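Local coordinates for omega-class glutathione S-transferase (Bombyx mori, PDB 3WD6), which binds glutathione and, like other omega-class transferases, probably carries out glutathione transfer and the glutathione-dependent reduction of dehydroascorbate, at residues A[173-177]-A[178-182]; A[114-117]-A[118-122]; A[209-212]-A[213-217]. One frame throughout, in Å; residues are numbered along the deposited sequence.

Interaction 1: A[173-177]-A[178-182]; sequences SEPGY and ADYMI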
ATOM      1  N   SER A 173       2.179  -1.567 -20.224  1.00 22.68           N
ATOM      2  CA  SER A 173       1.988  -0.120 -20.387  1.00 26.63           C
ATOM      3  C   SER A 173       1.037   0.438 -19.335  1.00 25.98           C
ATOM      4  O   SER A 173       1.104   1.630 -19.033  1.00 28.26           O
ATOM      5  CB  SER A 173       1.575   0.295 -21.813  1.00 29.55           C
ATOM      6  OG  SER A 173       2.604   1.064 -22.464  1.00 23.06           O
ATOM      7  N   GLU A 174       0.194  -0.426 -18.761  1.00 25.72           N
ATOM      8  CA  GLU A 174      -0.592  -0.109 -17.558  1.00 23.35           C
ATOM      9  C   GLU A 174       0.021  -0.787 -16.310  1.00 23.67           C
ATOM     10  O   GLU A 174       0.457  -1.962 -16.376  1.00 21.14           O
ATOM     11  CB  GLU A 174      -1.992  -0.703 -17.691  1.00 22.59           C
ATOM     12  CG  GLU A 174      -3.049   0.158 -18.261  1.00 26.58           C
ATOM     13  CD  GLU A 174      -4.297  -0.642 -18.492  1.00 26.57           C
ATOM     14  OE1 GLU A 174      -4.190  -1.893 -18.525  1.00 22.74           O
ATOM     15  OE2 GLU A 174      -5.387  -0.039 -18.623  1.00 31.78           O
ATOM     16  N   PRO A 175      -0.024  -0.102 -15.150  1.00 22.74           N
ATOM     17  CA  PRO A 175       0.454  -0.786 -13.933  1.00 19.48           C
ATOM     18  C   PRO A 175      -0.423  -2.000 -13.614  1.00 18.07           C
ATOM     19  O   PRO A 175      -1.638  -1.976 -13.841  1.00 19.81           O
ATOM     20  CB  PRO A 175       0.265   0.262 -12.819  1.00 18.42           C
ATOM     21  CG  PRO A 175      -0.163   1.548 -13.505  1.00 18.72           C
ATOM     22  CD  PRO A 175      -0.749   1.144 -14.841  1.00 21.30           C
ATOM     23  N   GLY A 176       0.190  -3.054 -13.096  1.00 16.82           N
ATOM     24  CA  GLY A 176      -0.543  -4.239 -12.715  1.00 16.75           C
ATOM     25  C   GLY A 176      -0.252  -4.623 -11.273  1.00 18.25           C
ATOM     26  O   GLY A 176       0.087  -3.758 -10.444  1.00 17.48           O
ATOM     27  N   TYR A 177      -0.362  -5.918 -10.980  1.00 16.79           N
ATOM     28  CA  TYR A 177      -0.291  -6.414  -9.612  1.00 18.08           C
ATOM     29  C   TYR A 177       1.056  -6.071  -8.993  1.00 18.11           C
ATOM     30  O   TYR A 177       1.121  -5.530  -7.886  1.00 15.51           O
ATOM     31  CB  TYR A 177      -0.494  -7.918  -9.643  1.00 16.51           C
ATOM     32  CG  TYR A 177      -0.319  -8.656  -8.342  1.00 19.45           C
ATOM     33  CD1 TYR A 177       0.943  -9.080  -7.922  1.00 18.33           C
ATOM     34  CD2 TYR A 177      -1.419  -8.999  -7.562  1.00 18.01           C
ATOM     35  CE1 TYR A 177       1.105  -9.819  -6.749  1.00 18.78           C
ATOM     36  CE2 TYR A 177      -1.269  -9.736  -6.384  1.00 20.57           C
ATOM     37  CZ  TYR A 177      -0.005 -10.146  -5.983  1.00 22.16           C
ATOM     38  OH  TYR A 177       0.149 -10.869  -4.801  1.00 23.53           O
ATOM     39  N   ALA A 178       2.118  -6.394  -9.725  1.00 18.06           N
ATOM     40  CA  ALA A 178       3.475  -6.167  -9.260  1.00 18.99           C
ATOM     41  C   ALA A 178       3.664  -4.674  -8.962  1.00 17.97           C
ATOM     42  O   ALA A 178       4.154  -4.295  -7.885  1.00 18.17           O
ATOM     43  CB  ALA A 178       4.469  -6.651 -10.304  1.00 17.31           C
ATOM     44  N   ASP A 179       3.255  -3.826  -9.900  1.00 16.80           N
ATOM     45  CA  ASP A 179       3.358  -2.395  -9.677  1.00 17.13           C
ATOM     46  C   ASP A 179       2.544  -1.964  -8.465  1.00 16.00           C
ATOM     47  O   ASP A 179       3.077  -1.354  -7.539  1.00 18.77           O
ATOM     48  CB  ASP A 179       2.901  -1.618 -10.904  1.00 16.72           C
ATOM     49  CG  ASP A 179       3.647  -2.024 -12.162  1.00 18.74           C
ATOM     50  OD1 ASP A 179       4.816  -1.577 -12.343  1.00 16.76           O
ATOM     51  OD2 ASP A 179       3.045  -2.779 -12.977  1.00 18.09           O
ATOM     52  N   TYR A 180       1.255  -2.278  -8.464  1.00 14.95           N
ATOM     53  CA  TYR A 180       0.380  -1.786  -7.405  1.00 15.59           C
ATOM     54  C   TYR A 180       0.757  -2.328  -6.039  1.00 18.42           C
ATOM     55  O   TYR A 180       0.603  -1.623  -5.032  1.00 17.09           O
ATOM     56  CB  TYR A 180      -1.086  -2.108  -7.692  1.00 14.32           C
ATOM     57  CG  TYR A 180      -1.692  -1.240  -8.777  1.00 17.05           C
ATOM     58  CD1 TYR A 180      -1.458   0.145  -8.805  1.00 14.96           C
ATOM     59  CD2 TYR A 180      -2.472  -1.801  -9.791  1.00 14.50           C
ATOM     60  CE1 TYR A 180      -2.004   0.949  -9.808  1.00 14.41           C
ATOM     61  CE2 TYR A 180      -3.017  -1.009 -10.799  1.00 15.75           C
ATOM     62  CZ  TYR A 180      -2.785   0.370 -10.801  1.00 16.50           C
ATOM     63  OH  TYR A 180      -3.347   1.160 -11.781  1.00 13.98           O
ATOM     64  N   MET A 181       1.237  -3.573  -5.990  1.00 16.54           N
ATOM     65  CA  MET A 181       1.443  -4.232  -4.691  1.00 17.97           C
ATOM     66  C   MET A 181       2.734  -3.754  -4.003  1.00 19.57           C
ATOM     67  O   MET A 181       2.904  -3.925  -2.786  1.00 17.92           O
ATOM     68  CB  MET A 181       1.402  -5.765  -4.808  1.00 15.02           C
ATOM     69  CG  MET A 181       0.042  -6.327  -5.213  1.00 14.78           C
ATOM     70  SD  MET A 181      -1.301  -5.836  -4.104  1.00 16.47           S
ATOM     71  CE  MET A 181      -1.991  -4.423  -4.983  1.00 15.21           C
ATOM     72  N   ILE A 182       3.627  -3.133  -4.771  1.00 16.84           N
ATOM     73  CA  ILE A 182       4.816  -2.560  -4.164  1.00 16.51           C
ATOM     74  C   ILE A 182       4.689  -1.039  -4.062  1.00 19.46           C
ATOM     75  O   ILE A 182       5.413  -0.389  -3.291  1.00 17.75           O
ATOM     76  CB  ILE A 182       6.120  -2.967  -4.919  1.00 17.93           C
ATOM     77  CG1 ILE A 182       6.258  -2.235  -6.257  1.00 18.10           C
ATOM     78  CG2 ILE A 182       6.166  -4.485  -5.133  1.00 17.12           C
ATOM     79  CD1 ILE A 182       7.443  -2.748  -7.119  1.00 18.45           C
TER
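Tyr177 sets CG opposite its backbone N (chi1 174°), which sends the ring out beside the helix start, while Met181, one turn on, keeps CG beside its N (chi1 -66°) and then bends at the next two torsions; the two side chains meet at about a right angle. The result is a CH-pi contact in which Met181 CG stands almost exactly over the centre of the Tyr177 ring, 3.6 Å from its centroid. Further along the same chain, Met181 SD lies above that face at 4.8 Å from the centroid, a more distant Met-aromatic contact. Leu93 and Val96 of helix 92-102 pack against both residues.

Before the helix, Pro175 lays CB over one face of Tyr180, offset toward the rim, with CB 3.7 Å from Tyr180 CZ. Pro175 is the residue just before the N-cap and Tyr180 the fourth residue of the helix, the positions of a hydrophobic staple. Gly176 is the N-cap; its O receives Tyr180 N at 2.7 Å. Asp179 folds back to accept Gly176 N on OD2 at 2.9 Å, nearly straight (170°) and on the anti side of the carboxylate. This is one half of a capping box, since glycine has no side chain to return the bond.

The buried Asp179 carboxylate has further partners: OD2 also takes Asp171 N, and OD1 meets Leu170 N and Tyr211 OH. Four hydrogen bonds grip it at a helix N-terminus, and this setting would be expected to favour its ionised form.

Interaction 2: A[114-117]-A[118-122]; sequences LKKA and LDKII
Leu118 reaches back along helix 113-125 to Leu114, one turn earlier. Starting at CB, it touches Lys115 O at 3.5 Å. A chi1 of -85° keeps CG beside the backbone N and brings it up beside Leu114 O, and the branches divide from there: Leu118 CD1 rests 3.5 Å from Leu114 O and also meets Leu114 CD1 at 4.1 Å, a light methyl-to-methyl touch. Leu118 CD2 sits 3.7 Å from Leu114 O. That oxygen is already used, accepting Leu118 N in a nearly straight bond. Outside the pair, the leucine also packs on Arg165 of helix 145-165.

Lys120 follows a different course. Its CG passes 3.3 Å from Lys116 O, and the chain then runs extended to a salt bridge between NZ and Glu97 of helix 92-102. Lys116 NZ and Lys120 NZ, like charges, stand 6.9 Å apart and do not touch. On another side of the helix, buried Asp119 pairs through OD1 with Arg165, a positive charge that probably offsets the closeness of Asp171 to OD2.

Four successive i to i+4 backbone bonds, from Leu118 N to Leu114 O through Ile121 N to Ala117 O, make this a regular alpha-helix. It is the first helix of the all-helical C-terminal domain of the GST fold, tied by its charged side chains to helices 92-102 and 145-165.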
ATOM      1  N   LEU A 114       3.685 -18.691 -15.272  1.00 27.52           N
ATOM      2  CA  LEU A 114       5.078 -18.330 -15.076  1.00 28.27           C
ATOM      3  C   LEU A 114       5.224 -16.832 -14.841  1.00 29.26           C
ATOM      4  O   LEU A 114       5.914 -16.421 -13.907  1.00 28.30           O
ATOM      5  CB  LEU A 114       5.908 -18.769 -16.278  1.00 28.41           C
ATOM      6  CG  LEU A 114       7.409 -18.488 -16.247  1.00 31.07           C
ATOM      7  CD1 LEU A 114       8.025 -18.803 -14.878  1.00 24.36           C
ATOM      8  CD2 LEU A 114       8.077 -19.310 -17.340  1.00 27.58           C
ATOM      9  N   LYS A 115       4.587 -16.025 -15.695  1.00 28.53           N
ATOM     10  CA  LYS A 115       4.554 -14.568 -15.517  1.00 28.18           C
ATOM     11  C   LYS A 115       3.892 -14.141 -14.194  1.00 26.01           C
ATOM     12  O   LYS A 115       4.356 -13.209 -13.520  1.00 23.56           O
ATOM     13  CB  LYS A 115       3.842 -13.906 -16.700  1.00 33.24           C
ATOM     14  CG  LYS A 115       4.772 -13.546 -17.846  1.00 35.82           C
ATOM     15  CD  LYS A 115       4.125 -13.818 -19.191  1.00 40.06           C
ATOM     16  CE  LYS A 115       5.124 -13.574 -20.319  1.00 47.64           C
ATOM     17  NZ  LYS A 115       4.990 -14.581 -21.413  1.00 55.96           N
ATOM     18  N   LYS A 116       2.806 -14.821 -13.835  1.00 24.46           N
ATOM     19  CA  LYS A 116       2.165 -14.610 -12.547  1.00 26.25           C
ATOM     20  C   LYS A 116       3.196 -14.778 -11.429  1.00 28.71           C
ATOM     21  O   LYS A 116       3.320 -13.917 -10.541  1.00 27.65           O
ATOM     22  CB  LYS A 116       1.007 -15.602 -12.351  1.00 26.53           C
ATOM     23  CG  LYS A 116      -0.052 -15.122 -11.355  1.00 27.36           C
ATOM     24  CD  LYS A 116      -1.178 -16.144 -11.140  1.00 28.86           C
ATOM     25  CE  LYS A 116      -1.970 -16.405 -12.421  1.00 34.46           C
ATOM     26  NZ  LYS A 116      -3.433 -16.102 -12.288  1.00 37.30           N
ATOM     27  N   ALA A 117       3.946 -15.883 -11.477  1.00 25.62           N
ATOM     28  CA  ALA A 117       4.918 -16.187 -10.432  1.00 23.99           C
ATOM     29  C   ALA A 117       5.944 -15.074 -10.318  1.00 22.61           C
ATOM     30  O   ALA A 117       6.228 -14.602  -9.211  1.00 23.28           O
ATOM     31  CB  ALA A 117       5.606 -17.525 -10.693  1.00 24.92           C
ATOM     32  N   LEU A 118       6.510 -14.675 -11.459  1.00 24.31           N
ATOM     33  CA  LEU A 118       7.485 -13.586 -11.513  1.00 23.38           C
ATOM     34  C   LEU A 118       6.953 -12.321 -10.843  1.00 21.40           C
ATOM     35  O   LEU A 118       7.664 -11.666 -10.076  1.00 21.39           O
ATOM     36  CB  LEU A 118       7.855 -13.274 -12.957  1.00 23.43           C
ATOM     37  CG  LEU A 118       8.968 -14.118 -13.580  1.00 33.61           C
ATOM     38  CD1 LEU A 118       9.109 -15.456 -12.854  1.00 29.04           C
ATOM     39  CD2 LEU A 118       8.735 -14.304 -15.084  1.00 28.08           C
ATOM     40  N   ASP A 119       5.704 -11.973 -11.121  1.00 20.14           N
ATOM     41  CA  ASP A 119       5.109 -10.835 -10.444  1.00 18.20           C
ATOM     42  C   ASP A 119       5.120 -10.984  -8.928  1.00 18.00           C
ATOM     43  O   ASP A 119       5.475 -10.041  -8.227  1.00 19.82           O
ATOM     44  CB  ASP A 119       3.700 -10.585 -10.949  1.00 19.04           C
ATOM     45  CG  ASP A 119       3.678  -9.629 -12.110  1.00 20.69           C
ATOM     46  OD1 ASP A 119       4.753  -9.442 -12.748  1.00 20.75           O
ATOM     47  OD2 ASP A 119       2.596  -9.053 -12.368  1.00 20.82           O
ATOM     48  N   LYS A 120       4.766 -12.161  -8.421  1.00 17.39           N
ATOM     49  CA  LYS A 120       4.724 -12.366  -6.971  1.00 19.97           C
ATOM     50  C   LYS A 120       6.132 -12.294  -6.370  1.00 21.07           C
ATOM     51  O   LYS A 120       6.329 -11.750  -5.273  1.00 20.16           O
ATOM     52  CB  LYS A 120       4.045 -13.697  -6.615  1.00 24.68           C
ATOM     53  CG  LYS A 120       2.718 -13.934  -7.343  1.00 22.68           C
ATOM     54  CD  LYS A 120       1.839 -14.940  -6.602  1.00 24.65           C
ATOM     55  CE  LYS A 120       0.369 -14.777  -7.036  1.00 29.87           C
ATOM     56  NZ  LYS A 120      -0.632 -15.316  -6.052  1.00 32.81           N
ATOM     57  N   ILE A 121       7.110 -12.830  -7.102  1.00 20.27           N
ATOM     58  CA  ILE A 121       8.508 -12.718  -6.710  1.00 20.71           C
ATOM     59  C   ILE A 121       8.889 -11.244  -6.581  1.00 20.71           C
ATOM     60  O   ILE A 121       9.401 -10.796  -5.543  1.00 22.58           O
ATOM     61  CB  ILE A 121       9.424 -13.464  -7.721  1.00 22.16           C
ATOM     62  CG1 ILE A 121       9.198 -14.979  -7.555  1.00 24.48           C
ATOM     63  CG2 ILE A 121      10.904 -13.083  -7.534  1.00 17.15           C
ATOM     64  CD1 ILE A 121       9.801 -15.861  -8.653  1.00 22.30           C
ATOM     65  N   ILE A 122       8.621 -10.477  -7.627  1.00 19.98           N
ATOM     66  CA  ILE A 122       8.872  -9.050  -7.560  1.00 20.14           C
ATOM     67  C   ILE A 122       8.292  -8.418  -6.286  1.00 20.29           C
ATOM     68  O   ILE A 122       8.998  -7.711  -5.572  1.00 19.20           O
ATOM     69  CB  ILE A 122       8.349  -8.356  -8.809  1.00 21.15           C
ATOM     70  CG1 ILE A 122       9.279  -8.702  -9.982  1.00 17.06           C
ATOM     71  CG2 ILE A 122       8.273  -6.836  -8.581  1.00 18.48           C
ATOM     72  CD1 ILE A 122       8.657  -8.478 -11.355  1.00 20.16           C
TER

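Interaction 3: A[209-212]-A[213-217]; sequences LEYI and DNMLK
Four consecutive i to i+4 bonds, running from Asp213 N to Leu209 O through Leu216 N to Ile212 O, carry most of alpha-helix 206-216 in the C-terminal domain of the GST fold. On its buried side Tyr211 and Met215 form a Met-aromatic pair, the two side chains running alongside each other in a common direction. Tyr211 has CG opposite its backbone N (chi1 162°), whereas Met215 keeps CG beside its own N and bends at both following torsions. Met215 CG consequently comes over one ring face toward the rim, 3.9 Å from Tyr211 CZ and 4.0 Å from the ring centroid. The sulfur approaches obliquely, with Met215 SD 5.0 Å from that centroid.

The phenol end leaves the helix: Tyr211 OH is hydrogen-bonded to Asp179 OD1 of helix 177-189, and the ring also packs on Phe186, Phe169 and Leu170. A leucine in place of Tyr211 would probably leave Asp179 OD1 without its hydroxyl partner and Met215 CG without a ring face to rest on. Ile212, Met215 and Leu216 all touch Trp183, so this side of the helix is held against helix 177-189.

Toward solvent, Glu210 runs extended beside Asn214, with the amide turned 60° against the carboxylate. There the amide meets the aliphatic part of the glutamate, Asn214 ND2 standing 4.0 Å from Glu210 CG.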
ATOM      1  N   LEU A 209      13.516   6.102 -10.622  1.00 21.84           N
ATOM      2  CA  LEU A 209      12.971   7.420 -10.341  1.00 23.31           C
ATOM      3  C   LEU A 209      11.989   7.859 -11.424  1.00 22.35           C
ATOM      4  O   LEU A 209      10.976   8.496 -11.130  1.00 23.47           O
ATOM      5  CB  LEU A 209      14.099   8.428 -10.167  1.00 25.09           C
ATOM      6  CG  LEU A 209      14.849   8.225  -8.846  1.00 28.65           C
ATOM      7  CD1 LEU A 209      16.234   8.878  -8.862  1.00 29.09           C
ATOM      8  CD2 LEU A 209      14.005   8.769  -7.702  1.00 26.50           C
ATOM      9  N   GLU A 210      12.277   7.502 -12.673  1.00 22.29           N
ATOM     10  CA  GLU A 210      11.365   7.785 -13.781  1.00 23.38           C
ATOM     11  C   GLU A 210      10.045   7.003 -13.644  1.00 20.73           C
ATOM     12  O   GLU A 210       8.947   7.548 -13.823  1.00 17.69           O
ATOM     13  CB  GLU A 210      12.045   7.441 -15.104  1.00 26.04           C
ATOM     14  CG  GLU A 210      11.218   7.723 -16.357  1.00 26.67           C
ATOM     15  CD  GLU A 210      11.907   7.171 -17.613  1.00 39.69           C
ATOM     16  OE1 GLU A 210      11.298   7.248 -18.720  1.00 46.10           O
ATOM     17  OE2 GLU A 210      13.060   6.655 -17.490  1.00 33.41           O
ATOM     18  N   TYR A 211      10.173   5.720 -13.313  1.00 20.86           N
ATOM     19  CA  TYR A 211       9.028   4.845 -13.091  1.00 19.18           C
ATOM     20  C   TYR A 211       8.149   5.395 -11.959  1.00 17.40           C
ATOM     21  O   TYR A 211       6.933   5.409 -12.065  1.00 15.86           O
ATOM     22  CB  TYR A 211       9.545   3.432 -12.793  1.00 20.02           C
ATOM     23  CG  TYR A 211       8.582   2.475 -12.130  1.00 19.84           C
ATOM     24  CD1 TYR A 211       7.613   1.798 -12.876  1.00 17.51           C
ATOM     25  CD2 TYR A 211       8.676   2.204 -10.766  1.00 18.35           C
ATOM     26  CE1 TYR A 211       6.742   0.892 -12.274  1.00 16.04           C
ATOM     27  CE2 TYR A 211       7.798   1.298 -10.150  1.00 19.08           C
ATOM     28  CZ  TYR A 211       6.842   0.647 -10.912  1.00 17.35           C
ATOM     29  OH  TYR A 211       5.986  -0.240 -10.307  1.00 17.45           O
ATOM     30  N   ILE A 212       8.766   5.877 -10.887  1.00 19.52           N
ATOM     31  CA  ILE A 212       7.988   6.446  -9.802  1.00 17.52           C
ATOM     32  C   ILE A 212       7.175   7.654 -10.282  1.00 20.18           C
ATOM     33  O   ILE A 212       5.968   7.744  -9.983  1.00 18.57           O
ATOM     34  CB  ILE A 212       8.849   6.747  -8.562  1.00 20.21           C
ATOM     35  CG1 ILE A 212       9.252   5.415  -7.919  1.00 22.49           C
ATOM     36  CG2 ILE A 212       8.087   7.620  -7.547  1.00 14.79           C
ATOM     37  CD1 ILE A 212      10.466   5.502  -7.013  1.00 21.26           C
ATOM     38  N   ASP A 213       7.806   8.561 -11.034  1.00 19.88           N
ATOM     39  CA  ASP A 213       7.068   9.687 -11.638  1.00 19.95           C
ATOM     40  C   ASP A 213       5.872   9.244 -12.463  1.00 19.33           C
ATOM     41  O   ASP A 213       4.808   9.866 -12.390  1.00 18.73           O
ATOM     42  CB  ASP A 213       7.981  10.531 -12.537  1.00 22.22           C
ATOM     43  CG  ASP A 213       9.005  11.310 -11.754  1.00 28.83           C
ATOM     44  OD1 ASP A 213       8.769  11.574 -10.541  1.00 34.01           O
ATOM     45  OD2 ASP A 213      10.050  11.654 -12.347  1.00 31.01           O
ATOM     46  N   ASN A 214       6.055   8.206 -13.285  1.00 18.60           N
ATOM     47  CA  ASN A 214       4.946   7.707 -14.096  1.00 18.14           C
ATOM     48  C   ASN A 214       3.843   7.115 -13.214  1.00 16.87           C
ATOM     49  O   ASN A 214       2.660   7.311 -13.468  1.00 16.16           O
ATOM     50  CB  ASN A 214       5.431   6.696 -15.140  1.00 16.29           C
ATOM     51  CG  ASN A 214       6.299   7.349 -16.217  1.00 17.80           C
ATOM     52  OD1 ASN A 214       6.005   8.455 -16.674  1.00 21.77           O
ATOM     53  ND2 ASN A 214       7.364   6.669 -16.628  1.00 15.92           N
ATOM     54  N   MET A 215       4.225   6.420 -12.151  1.00 16.88           N
ATOM     55  CA  MET A 215       3.211   5.815 -11.290  1.00 18.50           C
ATOM     56  C   MET A 215       2.279   6.873 -10.658  1.00 17.78           C
ATOM     57  O   MET A 215       1.046   6.695 -10.593  1.00 18.32           O
ATOM     58  CB  MET A 215       3.857   4.907 -10.245  1.00 16.63           C
ATOM     59  CG  MET A 215       4.236   3.499 -10.788  1.00 16.69           C
ATOM     60  SD  MET A 215       2.831   2.389 -11.140  1.00 19.21           S
ATOM     61  CE  MET A 215       2.286   2.042  -9.446  1.00 14.75           C
ATOM     62  N   LEU A 216       2.875   7.980 -10.228  1.00 17.07           N
ATOM     63  CA  LEU A 216       2.153   9.106  -9.641  1.00 18.50           C
ATOM     64  C   LEU A 216       1.042   9.589 -10.554  1.00 18.78           C
ATOM     65  O   LEU A 216       0.058  10.160 -10.093  1.00 16.85           O
ATOM     66  CB  LEU A 216       3.113  10.266  -9.384  1.00 17.25           C
ATOM     67  CG  LEU A 216       4.070  10.010  -8.221  1.00 20.12           C
ATOM     68  CD1 LEU A 216       5.145  11.092  -8.158  1.00 18.22           C
ATOM     69  CD2 LEU A 216       3.294   9.918  -6.899  1.00 16.94           C
ATOM     70  N   LYS A 217       1.196   9.358 -11.853  1.00 18.83           N
ATOM     71  CA  LYS A 217       0.201   9.836 -12.811  1.00 20.90           C
ATOM     72  C   LYS A 217      -0.872   8.793 -13.125  1.00 17.65           C
ATOM     73  O   LYS A 217      -1.835   9.093 -13.829  1.00 18.61           O
ATOM     74  CB  LYS A 217       0.869  10.308 -14.108  1.00 18.51           C
ATOM     75  CG  LYS A 217       1.519  11.672 -14.025  1.00 18.01           C
ATOM     76  CD  LYS A 217       2.357  11.879 -15.289  1.00 22.40           C
ATOM     77  CE  LYS A 217       3.509  12.871 -15.071  1.00 22.74           C
ATOM     78  NZ  LYS A 217       3.000  14.237 -15.268  1.00 30.16           N
TER

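In the fold
Along the chain the order is interaction 2, then interaction 1, then interaction 3: on helix 113-125, at the start of helix 177-189 with the loop before it, and on helix 206-216, all in the helical domain. Interaction 1 is the middle piece, its centre about 12 Å from each of the others, whose centres are about 21 Å apart and which do not touch each other. Toward interaction 2, Ala178 CB packs on Asp119 CG at 3.6 Å. Toward interaction 3, Pro175 CB meets Met215 SD at 3.7 Å. The start of helix 177-189 is thus wedged between the other two helices. Met181 places this central contact closest to the active site, its side chain about 8 Å from the bound glutathione, while interaction 3 lies away from it.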